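Local coordinates for hypothetical protein (PDB 2O3L) that is of unknown function but belongs to the DUF1048 family, is probably cytoplasmic and folds as a left-handed superhelix of helices, at residues Gln18-Lys23 / Gln59-Thr64. Residues are numbered along the deposited sequence; the frame is centred on the assembly and turned at random.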
ATOM      1  N   GLN A  18       9.375   0.734  -2.161  1.00 40.24           N
ATOM      2  CA  GLN A  18       8.819   0.595  -3.491  1.00 41.54           C
ATOM      3  C   GLN A  18       8.462  -0.838  -3.822  1.00 42.44           C
ATOM      4  O   GLN A  18       7.405  -1.064  -4.409  1.00 40.14           O
ATOM      5  CB  GLN A  18       9.757   1.142  -4.552  1.00 42.02           C
ATOM      6  CG  GLN A  18       9.968   2.665  -4.398  1.00 40.29           C
ATOM      7  CD  GLN A  18      10.827   3.215  -5.510  1.00 49.24           C
ATOM      8  OE1 GLN A  18      10.591   2.916  -6.664  1.00 43.74           O
ATOM      9  NE2 GLN A  18      11.846   3.998  -5.161  1.00 43.76           N
ATOM     10  N   PHE A  19       9.323  -1.795  -3.452  1.00 38.73           N
ATOM     11  CA  PHE A  19       9.112  -3.183  -3.868  1.00 37.19           C
ATOM     12  C   PHE A  19       7.924  -3.737  -3.100  1.00 36.29           C
ATOM     13  O   PHE A  19       7.045  -4.433  -3.649  1.00 36.72           O
ATOM     14  CB  PHE A  19      10.368  -4.007  -3.622  1.00 40.15           C
ATOM     15  CG  PHE A  19      10.283  -5.402  -4.145  1.00 41.96           C
ATOM     16  CD1 PHE A  19      10.315  -5.645  -5.506  1.00 47.89           C
ATOM     17  CD2 PHE A  19      10.174  -6.481  -3.269  1.00 53.24           C
ATOM     18  CE1 PHE A  19      10.236  -6.956  -6.019  1.00 50.40           C
ATOM     19  CE2 PHE A  19      10.076  -7.790  -3.754  1.00 48.56           C
ATOM     20  CZ  PHE A  19      10.127  -8.029  -5.148  1.00 51.55           C
ATOM     21  N   VAL A  20       7.872  -3.393  -1.821  1.00 36.91           N
ATOM     22  CA  VAL A  20       6.806  -3.859  -0.970  1.00 37.71           C
ATOM     23  C   VAL A  20       5.450  -3.256  -1.375  1.00 41.75           C
ATOM     24  O   VAL A  20       4.465  -3.961  -1.388  1.00 39.29           O
ATOM     25  CB  VAL A  20       7.108  -3.609   0.488  1.00 39.47           C
ATOM     26  CG1 VAL A  20       5.884  -3.936   1.366  1.00 41.30           C
ATOM     27  CG2 VAL A  20       8.298  -4.499   0.886  1.00 42.54           C
ATOM     28  N   PHE A  21       5.430  -1.968  -1.697  1.00 37.62           N
ATOM     29  CA  PHE A  21       4.247  -1.369  -2.255  1.00 41.44           C
ATOM     30  C   PHE A  21       3.743  -2.105  -3.510  1.00 38.86           C
ATOM     31  O   PHE A  21       2.558  -2.331  -3.651  1.00 39.44           O
ATOM     32  CB  PHE A  21       4.445   0.118  -2.590  1.00 40.30           C
ATOM     33  CG  PHE A  21       3.198   0.741  -3.144  1.00 41.56           C
ATOM     34  CD1 PHE A  21       2.192   1.156  -2.298  1.00 49.86           C
ATOM     35  CD2 PHE A  21       2.978   0.789  -4.513  1.00 47.53           C
ATOM     36  CE1 PHE A  21       1.009   1.636  -2.795  1.00 46.42           C
ATOM     37  CE2 PHE A  21       1.820   1.307  -5.015  1.00 47.08           C
ATOM     38  CZ  PHE A  21       0.817   1.717  -4.149  1.00 44.87           C
ATOM     39  N   LYS A  22       4.651  -2.383  -4.432  1.00 39.43           N
ATOM     40  CA  LYS A  22       4.334  -3.117  -5.647  1.00 41.28           C
ATOM     41  C   LYS A  22       3.772  -4.508  -5.347  1.00 40.53           C
ATOM     42  O   LYS A  22       2.826  -4.956  -6.003  1.00 38.30           O
ATOM     43  CB  LYS A  22       5.594  -3.256  -6.482  1.00 40.09           C
ATOM     44  CG  LYS A  22       5.376  -4.020  -7.765  1.00 46.47           C
ATOM     45  CD  LYS A  22       6.608  -3.995  -8.696  1.00 48.34           C
ATOM     46  CE  LYS A  22       7.713  -4.927  -8.258  1.00 55.30           C
ATOM     47  NZ  LYS A  22       8.618  -5.065  -9.398  1.00 68.70           N
ATOM     48  N   LYS A  23       4.354  -5.179  -4.357  1.00 40.75           N
ATOM     49  CA  LYS A  23       3.855  -6.494  -3.927  1.00 40.27           C
ATOM     50  C   LYS A  23       2.368  -6.387  -3.473  1.00 37.42           C
ATOM     51  O   LYS A  23       1.539  -7.131  -3.905  1.00 39.06           O
ATOM     52  CB  LYS A  23       4.745  -7.096  -2.843  1.00 38.88           C
ATOM     53  CG  LYS A  23       6.071  -7.683  -3.312  1.00 38.00           C
ATOM     54  CD  LYS A  23       6.966  -8.204  -2.168  1.00 37.62           C
ATOM     55  CE  LYS A  23       6.291  -9.252  -1.266  1.00 44.49           C
ATOM     56  NZ  LYS A  23       7.205 -10.047  -0.336  1.00 42.01           N
ATOM     57  N   GLN A  59      11.872   0.961   8.857  1.00 41.73           N
ATOM     58  CA  GLN A  59      12.011   0.040   7.741  0.50 43.86           C
ATOM     59  C   GLN A  59      10.612  -0.456   7.318  1.00 43.03           C
ATOM     60  O   GLN A  59       9.743  -0.685   8.160  1.00 41.01           O
ATOM     61  CB  GLN A  59      12.927  -1.129   8.146  0.50 43.84           C
ATOM     62  CG  GLN A  59      14.403  -0.719   8.393  0.50 52.21           C
ATOM     63  CD  GLN A  59      15.165  -0.410   7.115  0.50 50.86           C
ATOM     64  OE1 GLN A  59      14.844  -0.923   6.048  0.50 67.13           O
ATOM     65  NE2 GLN A  59      16.174   0.428   7.222  0.50 56.36           N
ATOM     66  N   VAL A  60      10.407  -0.651   6.008  1.00 42.52           N
ATOM     67  CA  VAL A  60       9.104  -1.017   5.516  1.00 40.90           C
ATOM     68  C   VAL A  60       8.523  -2.270   6.164  1.00 41.63           C
ATOM     69  O   VAL A  60       7.347  -2.293   6.505  1.00 44.62           O
ATOM     70  CB  VAL A  60       9.008  -1.051   3.955  1.00 43.39           C
ATOM     71  CG1 VAL A  60       9.789  -2.210   3.373  1.00 40.96           C
ATOM     72  CG2 VAL A  60       7.522  -1.093   3.544  1.00 45.57           C
ATOM     73  N   LEU A  61       9.342  -3.281   6.413  1.00 41.84           N
ATOM     74  CA  LEU A  61       8.827  -4.513   7.005  1.00 40.07           C
ATOM     75  C   LEU A  61       8.432  -4.415   8.457  1.00 37.22           C
ATOM     76  O   LEU A  61       7.775  -5.340   8.973  1.00 38.06           O
ATOM     77  CB  LEU A  61       9.783  -5.687   6.787  1.00 40.07           C
ATOM     78  CG  LEU A  61       9.961  -6.079   5.294  1.00 45.81           C
ATOM     79  CD1 LEU A  61      10.957  -7.257   5.232  1.00 47.48           C
ATOM     80  CD2 LEU A  61       8.665  -6.432   4.495  1.00 40.03           C
ATOM     81  N   ASP A  62       8.855  -3.360   9.136  1.00 38.82           N
ATOM     82  CA  ASP A  62       8.286  -2.992  10.460  1.00 42.47           C
ATOM     83  C   ASP A  62       6.782  -2.645  10.314  1.00 40.17           C
ATOM     84  O   ASP A  62       5.982  -2.838  11.229  1.00 39.67           O
ATOM     85  CB  ASP A  62       8.971  -1.737  11.073  1.00 44.27           C
ATOM     86  CG  ASP A  62      10.472  -1.943  11.467  1.00 53.08           C
ATOM     87  OD1 ASP A  62      11.025  -3.011  11.210  1.00 48.24           O
ATOM     88  OD2 ASP A  62      11.090  -1.002  12.050  1.00 56.63           O
ATOM     89  N   ILE A  63       6.446  -2.025   9.195  1.00 38.54           N
ATOM     90  CA  ILE A  63       5.080  -1.622   8.936  1.00 40.55           C
ATOM     91  C   ILE A  63       4.226  -2.839   8.558  1.00 38.11           C
ATOM     92  O   ILE A  63       3.217  -3.091   9.173  1.00 36.47           O
ATOM     93  CB  ILE A  63       5.019  -0.516   7.848  1.00 41.26           C
ATOM     94  CG1 ILE A  63       5.953   0.632   8.247  1.00 40.13           C
ATOM     95  CG2 ILE A  63       3.527  -0.068   7.624  1.00 42.90           C
ATOM     96  CD1 ILE A  63       5.945   1.787   7.298  1.00 45.12           C
ATOM     97  N   THR A  64       4.678  -3.615   7.581  1.00 36.95           N
ATOM     98  CA  THR A  64       3.903  -4.706   7.046  1.00 38.13           C
ATOM     99  C   THR A  64       4.016  -6.024   7.787  1.00 38.74           C
ATOM    100  O   THR A  64       3.111  -6.849   7.696  1.00 40.10           O
ATOM    101  CB  THR A  64       4.254  -4.960   5.577  1.00 37.73           C
ATOM    102  OG1 THR A  64       5.616  -5.364   5.466  1.00 38.48           O
ATOM    103  CG2 THR A  64       4.023  -3.710   4.738  1.00 42.15           C
TER
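Val20 packs against three side chains, those of Val60, Leu61 and Thr64, on the short helix 60-64. The tight part is the valine pair. The two side chains lie alongside each other, pointing opposite ways, with Val20 CG2 meeting Val60 CG1 at 3.7 Å while Val20 CG1 lies 3.9 Å from Val60 CG2. Both methyls of each residue are thus used, and a compact beta-branched side chain, already restricted by its helix, suits so close an approach. With CG1 of Val20 anti to the backbone N (chi1 172°), that methyl also reaches Thr64 CG2, tip to tip, at 3.9 Å. Thr64 offers the contact its methyl and turns its hydroxyl to a bond with a residue next to one of the two segments, so a polar residue can be buried here. Val60 and Thr64 also touch Phe50 of helix 36-56, which continues the apolar packing.

Toward solvent the contact thins. Exposed Leu61 has a CB that does not point at Val20, but its longer, branched chain brings CD2 to 4.1 Å from Val20 CG2, at the edge of the valine pair; it also touches Val68. No hydrogen bond joins the segments, and only 137 Å² is buried. The local axes of 18-23 and 60-64 come within 10.7 Å at 31°, so this part of helix 15-31 runs roughly alongside the short helix linking helices 36-56 and 68-82 in this left-handed superhelix.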